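Local coordinates for protein amidohydrolase (Pseudomonas aeruginosa, PDB 2I5G) that probably acts as a metal-dependent dipeptidase of the membrane dipeptidase (M19) family, which folds as a TIM barrel, at residues A[5-10]-A[289-294]; A[227-232]-A[295-300]; A[239-244]-A[304-309]; A[21-26]-A[62-67]. The protein carries 2 engineered substitutions. One frame throughout, in Å; residues are numbered along the deposited sequence.

Interaction 1. Residues A[5-10]-A[289-294]; sequences ELHADS and EFPNLT
His-7 lies with one ring face against Pro-291 and turns an edge to Thr-294. The CA of Pro-291 sits over the middle of the imidazole, 3.5 Å from the ring centroid and 14° off its normal, a CH-pi contact; CB of the same proline adds to it, 3.6 Å from CD2 of His-7. At the edge, ND1 of His-7 and OG1 of Thr-294 form a nearly straight hydrogen bond of 2.8 Å lying in the ring plane, and either atom could be the donor. Face and edge together leave the ring little freedom to rotate. With CG anti to the backbone N of His-7 (chi1 -170°), the imidazole extends from helix 5-8 to helix 291-299. Its other nitrogen, NE2, is bonded to the carbonyl O of Gly-32, so both nitrogens of this buried side chain have partners. Away from the imidazole, CD1 of Leu-6 packs on CG2 of Thr-294 at 4.0 Å. The backbones come closest at His-7 and Pro-291, whose CA atoms are 6.1 Å apart. The short N-terminal helix 5-8 thus packs against helix 291-299, while helix 304-323 meets Leu-6 and Thr-294, and Phe-290 reaches Ile-246 of strand 244-246.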
loop_
_atom_site.group_PDB
_atom_site.type_symbol
_atom_site.label_atom_id
_atom_site.label_comp_id
_atom_site.label_asym_id
_atom_site.label_seq_id
_atom_site.Cartn_x
_atom_site.Cartn_y
_atom_site.Cartn_z
ATOM N N GLU A 5 -10.106 -46.658 -6.410
ATOM C CA GLU A 5 -11.493 -46.553 -6.824
ATOM C C GLU A 5 -12.089 -45.374 -6.059
ATOM O O GLU A 5 -12.984 -44.689 -6.552
ATOM C CB GLU A 5 -12.255 -47.830 -6.472
ATOM C CG GLU A 5 -11.728 -49.077 -7.141
ATOM C CD GLU A 5 -12.471 -50.328 -6.705
ATOM O OE1 GLU A 5 -12.430 -50.655 -5.499
ATOM O OE2 GLU A 5 -13.098 -50.979 -7.568
ATOM N N LEU A 6 -11.582 -45.148 -4.850
ATOM C CA LEU A 6 -12.064 -44.055 -4.015
ATOM C C LEU A 6 -11.650 -42.727 -4.643
ATOM O O LEU A 6 -12.487 -41.883 -4.945
ATOM C CB LEU A 6 -11.474 -44.163 -2.612
ATOM C CG LEU A 6 -12.275 -43.507 -1.487
ATOM C CD1 LEU A 6 -11.388 -43.358 -0.271
ATOM C CD2 LEU A 6 -12.791 -42.151 -1.909
ATOM N N HIS A 7 -10.348 -42.550 -4.829
ATOM C CA HIS A 7 -9.815 -41.340 -5.429
ATOM C C HIS A 7 -10.569 -41.091 -6.741
ATOM O O HIS A 7 -11.002 -39.972 -7.021
ATOM C CB HIS A 7 -8.317 -41.525 -5.703
ATOM C CG HIS A 7 -7.605 -40.271 -6.111
ATOM N ND1 HIS A 7 -7.144 -39.346 -5.198
ATOM C CD2 HIS A 7 -7.268 -39.793 -7.333
ATOM C CE1 HIS A 7 -6.554 -38.354 -5.840
ATOM N NE2 HIS A 7 -6.615 -38.600 -7.136
ATOM N N ALA A 8 -10.739 -42.147 -7.531
ATOM C CA ALA A 8 -11.421 -42.045 -8.816
ATOM C C ALA A 8 -12.873 -41.614 -8.675
ATOM O O ALA A 8 -13.336 -40.739 -9.400
ATOM C CB ALA A 8 -11.345 -43.375 -9.557
ATOM N N ASP A 9 -13.587 -42.239 -7.749
ATOM C CA ASP A 9 -14.990 -41.924 -7.515
ATOM C C ASP A 9 -15.100 -40.758 -6.536
ATOM O O ASP A 9 -16.039 -40.691 -5.741
ATOM C CB ASP A 9 -15.708 -43.148 -6.933
ATOM C CG ASP A 9 -17.222 -42.969 -6.861
ATOM O OD1 ASP A 9 -17.875 -42.957 -7.927
ATOM O OD2 ASP A 9 -17.760 -42.836 -5.738
ATOM N N SER A 10 -14.151 -39.829 -6.592
ATOM C CA SER A 10 -14.193 -38.707 -5.665
ATOM C C SER A 10 -13.843 -37.353 -6.264
ATOM O O SER A 10 -13.185 -37.259 -7.304
ATOM C CB SER A 10 -13.274 -38.989 -4.473
ATOM O OG SER A 10 -13.507 -38.064 -3.429
ATOM N N GLU A 289 0.732 -37.453 -8.920
ATOM C CA GLU A 289 0.801 -38.416 -7.825
ATOM C C GLU A 289 -0.242 -38.179 -6.743
ATOM O O GLU A 289 -0.244 -38.871 -5.723
ATOM C CB GLU A 289 2.185 -38.395 -7.184
ATOM C CG GLU A 289 3.277 -39.023 -8.013
ATOM C CD GLU A 289 4.600 -39.018 -7.285
ATOM O OE1 GLU A 289 5.222 -37.939 -7.204
ATOM O OE2 GLU A 289 5.013 -40.089 -6.779
ATOM N N PHE A 290 -1.124 -37.205 -6.968
ATOM C CA PHE A 290 -2.174 -36.865 -6.006
ATOM C C PHE A 290 -2.822 -38.094 -5.353
ATOM O O PHE A 290 -2.988 -38.141 -4.132
ATOM C CB PHE A 290 -3.250 -36.015 -6.688
ATOM C CG PHE A 290 -3.475 -34.679 -6.038
ATOM C CD1 PHE A 290 -4.119 -34.586 -4.809
ATOM C CD2 PHE A 290 -3.019 -33.510 -6.646
ATOM C CE1 PHE A 290 -4.305 -33.349 -4.194
ATOM C CE2 PHE A 290 -3.198 -32.272 -6.040
ATOM C CZ PHE A 290 -3.843 -32.191 -4.811
ATOM N N PRO A 291 -3.184 -39.109 -6.152
ATOM C CA PRO A 291 -3.812 -40.314 -5.594
ATOM C C PRO A 291 -3.084 -41.041 -4.457
ATOM O O PRO A 291 -3.690 -41.851 -3.761
ATOM C CB PRO A 291 -4.027 -41.206 -6.825
ATOM C CG PRO A 291 -3.055 -40.681 -7.830
ATOM C CD PRO A 291 -3.101 -39.197 -7.620
ATOM N N ASN A 292 -1.803 -40.757 -4.252
ATOM C CA ASN A 292 -1.068 -41.411 -3.171
ATOM C C ASN A 292 -1.469 -40.828 -1.823
ATOM O O ASN A 292 -1.202 -41.416 -0.772
ATOM C CB ASN A 292 0.434 -41.224 -3.351
ATOM C CG ASN A 292 0.941 -41.820 -4.632
ATOM O OD1 ASN A 292 2.117 -41.692 -4.962
ATOM N ND2 ASN A 292 0.059 -42.475 -5.369
ATOM N N LEU A 293 -2.105 -39.662 -1.863
ATOM C CA LEU A 293 -2.540 -38.986 -0.653
ATOM C C LEU A 293 -3.850 -39.588 -0.155
ATOM O O LEU A 293 -4.124 -39.615 1.046
ATOM C CB LEU A 293 -2.693 -37.490 -0.937
ATOM C CG LEU A 293 -2.932 -36.560 0.253
ATOM C CD1 LEU A 293 -1.996 -36.906 1.402
ATOM C CD2 LEU A 293 -2.723 -35.128 -0.201
ATOM N N THR A 294 -4.662 -40.073 -1.085
ATOM C CA THR A 294 -5.927 -40.699 -0.729
ATOM C C THR A 294 -5.594 -42.054 -0.125
ATOM O O THR A 294 -6.107 -42.424 0.930
ATOM C CB THR A 294 -6.822 -40.890 -1.973
ATOM O OG1 THR A 294 -7.244 -39.606 -2.451
ATOM C CG2 THR A 294 -8.050 -41.726 -1.638
#

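Interaction 2. Residues A[227-232]-A[295-300]. Engineered in segment 295-300: Lys-299 (natural residue Glu).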
loop_
_atom_site.group_PDB
_atom_site.type_symbol
_atom_site.label_atom_id
_atom_site.label_comp_id
_atom_site.label_asym_id
_atom_site.label_seq_id
_atom_site.Cartn_x
_atom_site.Cartn_y
_atom_site.Cartn_z
ATOM N N ASP A 227 4.634 -37.738 6.384
ATOM C CA ASP A 227 4.855 -36.570 7.226
ATOM C C ASP A 227 3.809 -35.513 6.905
ATOM O O ASP A 227 3.497 -34.657 7.729
ATOM C CB ASP A 227 6.257 -36.006 6.991
ATOM C CG ASP A 227 7.344 -36.914 7.532
ATOM O OD1 ASP A 227 7.400 -37.107 8.766
ATOM O OD2 ASP A 227 8.140 -37.436 6.725
ATOM N N TYR A 228 3.269 -35.588 5.696
ATOM C CA TYR A 228 2.246 -34.655 5.247
ATOM C C TYR A 228 0.921 -35.053 5.902
ATOM O O TYR A 228 0.219 -34.212 6.464
ATOM C CB TYR A 228 2.156 -34.708 3.720
ATOM C CG TYR A 228 1.182 -33.748 3.079
ATOM C CD1 TYR A 228 0.960 -32.477 3.615
ATOM C CD2 TYR A 228 0.538 -34.083 1.886
ATOM C CE1 TYR A 228 0.126 -31.560 2.973
ATOM C CE2 TYR A 228 -0.293 -33.176 1.236
ATOM C CZ TYR A 228 -0.492 -31.914 1.782
ATOM O OH TYR A 228 -1.277 -31.001 1.114
ATOM N N ALA A 229 0.590 -36.337 5.841
ATOM C CA ALA A 229 -0.637 -36.820 6.463
ATOM C C ALA A 229 -0.579 -36.479 7.949
ATOM O O ALA A 229 -1.585 -36.123 8.553
ATOM C CB ALA A 229 -0.761 -38.324 6.283
ATOM N N GLU A 230 0.610 -36.590 8.534
ATOM C CA GLU A 230 0.800 -36.283 9.947
ATOM C C GLU A 230 0.351 -34.857 10.242
ATOM O O GLU A 230 -0.382 -34.604 11.202
ATOM C CB GLU A 230 2.274 -36.443 10.325
ATOM C CG GLU A 230 2.627 -35.939 11.717
ATOM C CD GLU A 230 4.102 -36.114 12.055
ATOM O OE1 GLU A 230 4.538 -35.607 13.115
ATOM O OE2 GLU A 230 4.829 -36.759 11.267
ATOM N N ALA A 231 0.795 -33.922 9.409
ATOM C CA ALA A 231 0.433 -32.527 9.596
ATOM C C ALA A 231 -1.058 -32.329 9.341
ATOM O O ALA A 231 -1.709 -31.541 10.021
ATOM C CB ALA A 231 1.262 -31.638 8.666
ATOM N N ILE A 232 -1.600 -33.055 8.370
ATOM C CA ILE A 232 -3.016 -32.943 8.048
ATOM C C ILE A 232 -3.877 -33.468 9.186
ATOM O O ILE A 232 -5.000 -32.999 9.396
ATOM C CB ILE A 232 -3.352 -33.700 6.739
ATOM C CG1 ILE A 232 -2.735 -32.953 5.554
ATOM C CG2 ILE A 232 -4.864 -33.822 6.559
ATOM C CD1 ILE A 232 -2.969 -33.598 4.241
ATOM N N GLU A 295 -4.720 -42.788 -0.802
ATOM C CA GLU A 295 -4.299 -44.100 -0.339
ATOM C C GLU A 295 -3.618 -44.007 1.025
ATOM O O GLU A 295 -3.884 -44.817 1.912
ATOM C CB GLU A 295 -3.349 -44.730 -1.362
ATOM C CG GLU A 295 -2.610 -45.967 -0.862
ATOM C CD GLU A 295 -1.768 -46.631 -1.944
ATOM O OE1 GLU A 295 -1.144 -45.906 -2.751
ATOM O OE2 GLU A 295 -1.718 -47.883 -1.977
ATOM N N THR A 296 -2.745 -43.017 1.194
ATOM C CA THR A 296 -2.035 -42.846 2.457
ATOM C C THR A 296 -2.986 -42.549 3.608
ATOM O O THR A 296 -3.128 -43.356 4.523
ATOM C CB THR A 296 -0.966 -41.728 2.359
ATOM O OG1 THR A 296 0.092 -42.155 1.488
ATOM C CG2 THR A 296 -0.380 -41.422 3.731
ATOM N N LEU A 297 -3.636 -41.393 3.570
ATOM C CA LEU A 297 -4.581 -41.035 4.621
ATOM C C LEU A 297 -5.490 -42.226 4.926
ATOM O O LEU A 297 -5.824 -42.508 6.084
ATOM C CB LEU A 297 -5.428 -39.841 4.175
ATOM C CG LEU A 297 -4.734 -38.479 4.199
ATOM C CD1 LEU A 297 -5.525 -37.493 3.361
ATOM C CD2 LEU A 297 -4.614 -37.990 5.626
ATOM N N LEU A 298 -5.865 -42.932 3.866
ATOM C CA LEU A 298 -6.741 -44.090 3.966
ATOM C C LEU A 298 -6.099 -45.230 4.758
ATOM O O LEU A 298 -6.681 -45.740 5.718
ATOM C CB LEU A 298 -7.098 -44.553 2.556
ATOM C CG LEU A 298 -8.339 -45.411 2.339
ATOM C CD1 LEU A 298 -9.557 -44.748 2.962
ATOM C CD2 LEU A 298 -8.538 -45.590 0.839
ATOM N N LYS A 299 -4.893 -45.620 4.361
ATOM C CA LYS A 299 -4.194 -46.705 5.037
ATOM C C LYS A 299 -3.628 -46.217 6.363
ATOM O O LYS A 299 -2.846 -46.906 7.013
ATOM C CB LYS A 299 -3.071 -47.252 4.146
ATOM C CG LYS A 299 -1.913 -46.292 3.901
ATOM C CD LYS A 299 -0.746 -46.559 4.850
ATOM C CE LYS A 299 0.411 -45.583 4.617
ATOM N NZ LYS A 299 1.004 -45.659 3.249
ATOM N N ARG A 300 -4.052 -45.029 6.772
ATOM C CA ARG A 300 -3.566 -44.446 8.005
ATOM C C ARG A 300 -4.605 -44.427 9.123
ATOM O O ARG A 300 -4.343 -43.909 10.206
ATOM C CB ARG A 300 -3.064 -43.035 7.719
ATOM C CG ARG A 300 -1.768 -42.716 8.409
ATOM C CD ARG A 300 -0.917 -41.801 7.562
ATOM N NE ARG A 300 0.387 -41.589 8.177
ATOM C CZ ARG A 300 0.571 -40.934 9.315
ATOM N NH1 ARG A 300 -0.468 -40.421 9.954
ATOM N NH2 ARG A 300 1.788 -40.808 9.820
#
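Helices 225-239 and 291-299 meet at Ala-229 and Leu-297, whose CA atoms are 6.1 Å apart. The axes of the short segments 227-232 and 295-299 approach to 10.0 Å and cross at -65°, a steep crossing, consistent with a contact of few residues. The methyl group of Ala-229 is at its middle: CB touches CD2 of Leu-297 at 3.9 Å, CG2 of Thr-296 at 4.0 Å and CD of Arg-300 at 3.7 Å. Leu-297 also reaches Ile-232, with CD2 to CG2 at 4.3 Å. Bent at chi2 (146°), Arg-300 lays its aliphatic part and one guanidinium face over Ala-229 and the backbone N of Glu-230. The charge of that guanidinium is met from helix 225-239, through salt bridges of NE to Asp-226 and NH1 to Glu-233. An apolar centre is therefore bordered by an ionic margin. Ile-232 also touches Ile-244 and Ile-246 of strand 244-246 and Val-310 of helix 304-323.

Interaction 3. Residues A[239-244]-A[304-309]; sequences VGEDAI and ERVVRK
Glu-241 holds CG between its backbone N and carbonyl carbon (chi1 56°) and then runs extended, which carries its carboxylate from the 240-243 type I turn to helix 304-323. Lys-309 bends at chi2 and again at chi4 (56°), and this folding brings NZ to the turn, between two acids. NZ forms a salt bridge with OD2 of Asp-242 at 3.2 Å, meeting that oxygen nearly along its C-O axis, and a second with OE1 of Glu-241, where the hydrogen bond is weak. OE1 also pairs with NH1 of Arg-305 in a salt bridge; their modelled separation is too short to be taken literally. Carboxylate and guanidinium planes differ by 24°, although the two side chains cross at about a right angle. With OE1 near both cations, the four residues form a salt-bridge network, whose Arg-305 distance is doubtful, and CG2 of Val-306 packs against this oxygen at 3.9 Å. The turn links helix 225-239 to strand 244-246; Asn-314, farther along helix 304-323, bonds the carbonyls of Glu-241 and Ile-244, while Met-236 of helix 225-239 touches Val-306 and Ile-244.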
loop_
_atom_site.group_PDB
_atom_site.type_symbol
_atom_site.label_atom_id
_atom_site.label_comp_id
_atom_site.label_asym_id
_atom_site.label_seq_id
_atom_site.Cartn_x
_atom_site.Cartn_y
_atom_site.Cartn_z
ATOM N N VAL A 239 -9.019 -28.148 14.032
ATOM C CA VAL A 239 -10.030 -27.630 13.110
ATOM C C VAL A 239 -11.318 -28.465 12.988
ATOM O O VAL A 239 -12.416 -27.919 12.882
ATOM C CB VAL A 239 -9.401 -27.463 11.690
ATOM C CG1 VAL A 239 -10.483 -27.265 10.642
ATOM C CG2 VAL A 239 -8.438 -26.289 11.690
ATOM N N GLY A 240 -11.187 -29.786 12.992
ATOM C CA GLY A 240 -12.361 -30.629 12.850
ATOM C C GLY A 240 -12.477 -31.138 11.423
ATOM O O GLY A 240 -11.891 -30.555 10.507
ATOM N N GLU A 241 -13.250 -32.202 11.215
ATOM C CA GLU A 241 -13.377 -32.776 9.882
ATOM C C GLU A 241 -14.184 -31.998 8.865
ATOM O O GLU A 241 -14.277 -32.413 7.717
ATOM C CB GLU A 241 -13.923 -34.200 9.959
ATOM C CG GLU A 241 -15.235 -34.341 10.684
ATOM C CD GLU A 241 -15.778 -35.750 10.588
ATOM O OE1 GLU A 241 -16.301 -36.105 9.514
ATOM O OE2 GLU A 241 -15.665 -36.505 11.577
ATOM N N ASP A 242 -14.760 -30.873 9.261
ATOM C CA ASP A 242 -15.549 -30.094 8.315
ATOM C C ASP A 242 -14.866 -28.820 7.819
ATOM O O ASP A 242 -15.336 -28.194 6.871
ATOM C CB ASP A 242 -16.906 -29.756 8.928
ATOM C CG ASP A 242 -17.855 -30.947 8.940
ATOM O OD1 ASP A 242 -18.914 -30.853 9.598
ATOM O OD2 ASP A 242 -17.551 -31.968 8.283
ATOM N N ALA A 243 -13.748 -28.449 8.439
ATOM C CA ALA A 243 -13.037 -27.239 8.044
ATOM C C ALA A 243 -11.599 -27.471 7.565
ATOM O O ALA A 243 -10.760 -26.568 7.643
ATOM C CB ALA A 243 -13.038 -26.260 9.199
ATOM N N ILE A 244 -11.317 -28.668 7.057
ATOM C CA ILE A 244 -9.973 -28.994 6.596
ATOM C C ILE A 244 -9.952 -29.483 5.146
ATOM O O ILE A 244 -10.868 -30.160 4.696
ATOM C CB ILE A 244 -9.336 -30.066 7.505
ATOM C CG1 ILE A 244 -7.867 -30.248 7.152
ATOM C CG2 ILE A 244 -10.072 -31.392 7.347
ATOM C CD1 ILE A 244 -7.180 -31.296 7.987
ATOM N N GLU A 304 -13.305 -43.755 5.122
ATOM C CA GLU A 304 -13.637 -43.265 3.784
ATOM C C GLU A 304 -14.318 -41.900 3.767
ATOM O O GLU A 304 -13.883 -40.992 3.061
ATOM C CB GLU A 304 -14.533 -44.271 3.041
ATOM C CG GLU A 304 -14.514 -44.088 1.523
ATOM C CD GLU A 304 -15.617 -44.850 0.792
ATOM O OE1 GLU A 304 -16.753 -44.337 0.717
ATOM O OE2 GLU A 304 -15.350 -45.965 0.289
ATOM N N ARG A 305 -15.387 -41.768 4.548
ATOM C CA ARG A 305 -16.173 -40.539 4.609
ATOM C C ARG A 305 -15.347 -39.296 4.907
ATOM O O ARG A 305 -15.523 -38.261 4.263
ATOM C CB ARG A 305 -17.282 -40.691 5.650
ATOM C CG ARG A 305 -18.456 -39.738 5.486
ATOM C CD ARG A 305 -18.650 -38.939 6.757
ATOM N NE ARG A 305 -18.215 -39.706 7.918
ATOM C CZ ARG A 305 -17.893 -39.168 9.087
ATOM N NH1 ARG A 305 -17.965 -37.855 9.246
ATOM N NH2 ARG A 305 -17.473 -39.935 10.087
ATOM N N VAL A 306 -14.454 -39.389 5.888
ATOM C CA VAL A 306 -13.611 -38.255 6.233
ATOM C C VAL A 306 -12.671 -37.979 5.065
ATOM O O VAL A 306 -12.446 -36.833 4.700
ATOM C CB VAL A 306 -12.773 -38.525 7.507
ATOM C CG1 VAL A 306 -11.892 -37.311 7.815
ATOM C CG2 VAL A 306 -13.689 -38.820 8.688
ATOM N N VAL A 307 -12.117 -39.034 4.479
ATOM C CA VAL A 307 -11.216 -38.870 3.345
ATOM C C VAL A 307 -11.884 -38.068 2.224
ATOM O O VAL A 307 -11.287 -37.132 1.698
ATOM C CB VAL A 307 -10.761 -40.239 2.781
ATOM C CG1 VAL A 307 -9.876 -40.031 1.556
ATOM C CG2 VAL A 307 -10.009 -41.020 3.853
ATOM N N ARG A 308 -13.115 -38.426 1.858
ATOM C CA ARG A 308 -13.821 -37.701 0.802
ATOM C C ARG A 308 -13.754 -36.219 1.159
ATOM O O ARG A 308 -13.530 -35.361 0.301
ATOM C CB ARG A 308 -15.300 -38.098 0.734
ATOM C CG ARG A 308 -15.627 -39.548 1.041
ATOM C CD ARG A 308 -15.556 -40.457 -0.173
ATOM N NE ARG A 308 -16.342 -39.953 -1.293
ATOM C CZ ARG A 308 -16.716 -40.690 -2.335
ATOM N NH1 ARG A 308 -16.390 -41.974 -2.405
ATOM N NH2 ARG A 308 -17.395 -40.132 -3.328
ATOM N N LYS A 309 -13.958 -35.935 2.443
ATOM C CA LYS A 309 -13.942 -34.568 2.955
ATOM C C LYS A 309 -12.631 -33.869 2.646
ATOM O O LYS A 309 -12.585 -32.929 1.858
ATOM C CB LYS A 309 -14.130 -34.553 4.473
ATOM C CG LYS A 309 -15.288 -35.366 4.996
ATOM C CD LYS A 309 -16.603 -34.816 4.510
ATOM C CE LYS A 309 -17.711 -35.219 5.461
ATOM N NZ LYS A 309 -17.403 -34.781 6.854
#

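Interaction 4. Residues A[21-26]-A[62-67]; sequences WNRELF and RDNSDL
The guanidinium of Arg-23 lies almost coplanar with the carboxylate of Asp-66, their planes 6° apart, and presents its edge to both Asp-66 and Asn-64. NH2 gives a salt-bridged hydrogen bond of 2.7 Å to OD2 of Asp-66, which accepts on its syn lone pair; a weak second bond joins NH1 to OD1 of Asp-66 at 3.4 Å. The two make a lopsided bidentate pair. NH1 is bonded more closely to OD1 of Asn-64, at 2.6 Å and in the carbonyl plane on a lone pair, with the amide turned 30° from the guanidinium. An extended chain, with CG anti to the backbone N of Arg-23, carries these donors from helix 23-31 to the loop after helix 47-63. Leu-67 covers one guanidinium face, its CD2 3.5 Å from CZ of Arg-23, and the same methyl packs on CB of Phe-26 at 3.7 Å. Asn-64 also brings ND2 to the ring edge of Phe-26, 3.4 Å from CE1, with the amide and ring planes 70° apart. That nitrogen bonds to the carbonyl O of Leu-60, so the amide is fixed at both ends and presents its oxygen to Arg-23. In-plane bonds and a leucine over one face restrain the guanidinium, and the nearby carboxylate of Asp-66 would be expected to stabilise its positive charge.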
loop_
_atom_site.group_PDB
_atom_site.type_symbol
_atom_site.label_atom_id
_atom_site.label_comp_id
_atom_site.label_asym_id
_atom_site.label_seq_id
_atom_site.Cartn_x
_atom_site.Cartn_y
_atom_site.Cartn_z
ATOM N N TRP A 21 2.542 -22.992 -16.498
ATOM C CA TRP A 21 1.439 -23.475 -17.323
ATOM C C TRP A 21 1.805 -23.924 -18.733
ATOM O O TRP A 21 2.500 -23.226 -19.466
ATOM C CB TRP A 21 0.335 -22.418 -17.399
ATOM C CG TRP A 21 -0.659 -22.483 -16.270
ATOM C CD1 TRP A 21 -0.398 -22.758 -14.955
ATOM C CD2 TRP A 21 -2.058 -22.197 -16.347
ATOM N NE1 TRP A 21 -1.550 -22.657 -14.209
ATOM C CE2 TRP A 21 -2.583 -22.311 -15.040
ATOM C CE3 TRP A 21 -2.924 -21.847 -17.394
ATOM C CZ2 TRP A 21 -3.931 -22.087 -14.752
ATOM C CZ3 TRP A 21 -4.265 -21.624 -17.107
ATOM C CH2 TRP A 21 -4.753 -21.745 -15.797
ATOM N N ASN A 22 1.332 -25.114 -19.087
ATOM C CA ASN A 22 1.543 -25.703 -20.403
ATOM C C ASN A 22 0.677 -26.948 -20.475
ATOM O O ASN A 22 0.075 -27.335 -19.475
ATOM C CB ASN A 22 3.021 -26.041 -20.644
ATOM C CG ASN A 22 3.605 -26.929 -19.574
ATOM O OD1 ASN A 22 3.153 -28.053 -19.365
ATOM N ND2 ASN A 22 4.626 -26.432 -18.890
ATOM N N ARG A 23 0.592 -27.567 -21.646
ATOM C CA ARG A 23 -0.244 -28.749 -21.795
ATOM C C ARG A 23 0.206 -29.919 -20.933
ATOM O O ARG A 23 -0.606 -30.753 -20.529
ATOM C CB ARG A 23 -0.292 -29.200 -23.253
ATOM C CG ARG A 23 -1.308 -30.307 -23.484
ATOM C CD ARG A 23 -1.436 -30.677 -24.942
ATOM N NE ARG A 23 -2.478 -31.679 -25.132
ATOM C CZ ARG A 23 -3.782 -31.421 -25.082
ATOM N NH1 ARG A 23 -4.207 -30.186 -24.854
ATOM N NH2 ARG A 23 -4.660 -32.402 -25.254
ATOM N N GLU A 24 1.502 -29.990 -20.657
ATOM C CA GLU A 24 2.013 -31.083 -19.854
ATOM C C GLU A 24 1.529 -30.983 -18.415
ATOM O O GLU A 24 1.295 -32.000 -17.762
ATOM C CB GLU A 24 3.542 -31.116 -19.900
ATOM C CG GLU A 24 4.145 -32.240 -19.062
ATOM C CD GLU A 24 3.357 -33.545 -19.170
ATOM O OE1 GLU A 24 3.277 -34.115 -20.284
ATOM O OE2 GLU A 24 2.813 -33.997 -18.134
ATOM N N LEU A 25 1.375 -29.759 -17.921
ATOM C CA LEU A 25 0.910 -29.559 -16.555
ATOM C C LEU A 25 -0.523 -30.051 -16.495
ATOM O O LEU A 25 -0.920 -30.749 -15.561
ATOM C CB LEU A 25 0.980 -28.076 -16.176
ATOM C CG LEU A 25 0.617 -27.676 -14.740
ATOM C CD1 LEU A 25 -0.887 -27.630 -14.577
ATOM C CD2 LEU A 25 1.241 -28.657 -13.752
ATOM N N PHE A 26 -1.288 -29.692 -17.520
ATOM C CA PHE A 26 -2.687 -30.078 -17.627
ATOM C C PHE A 26 -2.861 -31.590 -17.625
ATOM O O PHE A 26 -3.744 -32.118 -16.959
ATOM C CB PHE A 26 -3.276 -29.481 -18.902
ATOM C CG PHE A 26 -3.345 -27.984 -18.887
ATOM C CD1 PHE A 26 -3.464 -27.267 -20.073
ATOM C CD2 PHE A 26 -3.306 -27.284 -17.683
ATOM C CE1 PHE A 26 -3.543 -25.876 -20.061
ATOM C CE2 PHE A 26 -3.385 -25.891 -17.662
ATOM C CZ PHE A 26 -3.504 -25.187 -18.851
ATOM N N ARG A 62 -8.392 -22.308 -23.403
ATOM C CA ARG A 62 -9.049 -22.357 -24.704
ATOM C C ARG A 62 -8.380 -23.381 -25.611
ATOM O O ARG A 62 -9.038 -24.243 -26.194
ATOM C CB ARG A 62 -8.979 -20.988 -25.389
ATOM C CG ARG A 62 -10.313 -20.452 -25.872
ATOM C CD ARG A 62 -10.145 -19.515 -27.074
ATOM N NE ARG A 62 -9.096 -18.500 -26.914
ATOM C CZ ARG A 62 -9.118 -17.505 -26.030
ATOM N NH1 ARG A 62 -10.142 -17.363 -25.195
ATOM N NH2 ARG A 62 -8.109 -16.642 -25.989
ATOM N N ASP A 63 -7.062 -23.281 -25.718
ATOM C CA ASP A 63 -6.309 -24.172 -26.585
ATOM C C ASP A 63 -6.203 -25.614 -26.093
ATOM O O ASP A 63 -5.845 -26.505 -26.865
ATOM C CB ASP A 63 -4.912 -23.583 -26.844
ATOM C CG ASP A 63 -4.954 -22.335 -27.733
ATOM O OD1 ASP A 63 -6.013 -22.067 -28.342
ATOM O OD2 ASP A 63 -3.927 -21.627 -27.835
ATOM N N ASN A 64 -6.525 -25.840 -24.820
ATOM C CA ASN A 64 -6.468 -27.179 -24.229
ATOM C C ASN A 64 -7.796 -27.514 -23.551
ATOM O O ASN A 64 -7.808 -28.142 -22.491
ATOM C CB ASN A 64 -5.354 -27.257 -23.184
ATOM C CG ASN A 64 -3.979 -26.970 -23.764
ATOM O OD1 ASN A 64 -3.411 -27.787 -24.488
ATOM N ND2 ASN A 64 -3.439 -25.801 -23.445
ATOM N N SER A 65 -8.902 -27.101 -24.168
ATOM C CA SER A 65 -10.240 -27.320 -23.621
ATOM C C SER A 65 -10.643 -28.785 -23.464
ATOM O O SER A 65 -11.685 -29.094 -22.876
ATOM C CB SER A 65 -11.280 -26.609 -24.485
ATOM O OG SER A 65 -11.358 -27.194 -25.774
ATOM N N ASP A 66 -9.826 -29.687 -23.991
ATOM C CA ASP A 66 -10.121 -31.108 -23.893
ATOM C C ASP A 66 -9.559 -31.678 -22.591
ATOM O O ASP A 66 -9.788 -32.839 -22.259
ATOM C CB ASP A 66 -9.527 -31.837 -25.098
ATOM C CG ASP A 66 -8.027 -31.643 -25.216
ATOM O OD1 ASP A 66 -7.554 -30.503 -25.026
ATOM O OD2 ASP A 66 -7.322 -32.631 -25.513
ATOM N N LEU A 67 -8.837 -30.839 -21.856
ATOM C CA LEU A 67 -8.215 -31.220 -20.593
ATOM C C LEU A 67 -8.744 -30.416 -19.414
ATOM O O LEU A 67 -8.938 -30.953 -18.326
ATOM C CB LEU A 67 -6.696 -31.020 -20.673
ATOM C CG LEU A 67 -5.827 -32.172 -21.193
ATOM C CD1 LEU A 67 -6.535 -32.902 -22.325
ATOM C CD2 LEU A 67 -4.467 -31.623 -21.630
#

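Overall arrangement
Interactions 1, 2 and 3 form one continuous region on the same side of the chain's centre, with centres 13 to 15 Å apart. Interactions 1 and 2 share helix 291-299 and meet where CD2 of Leu-293 lies 3.4 Å from CE2 of Tyr-228. Helix 304-323 follows in the chain: Arg-308 joins interaction 3 to interaction 1, its NH2 2.8 Å from the O of Asp-9, and CG2 of Val-307 packs on CD1 of Leu-298 of interaction 2 at 3.9 Å. Interaction 4 stands apart, with nearest atoms about 10 Å from interaction 1, 15 Å from interaction 2 and 20 Å from interaction 3. In the TIM barrel expected of this family, the four contacts join helices and connecting loops; all lie 17 to 20 Å, centre to centre, from the middle of the chain.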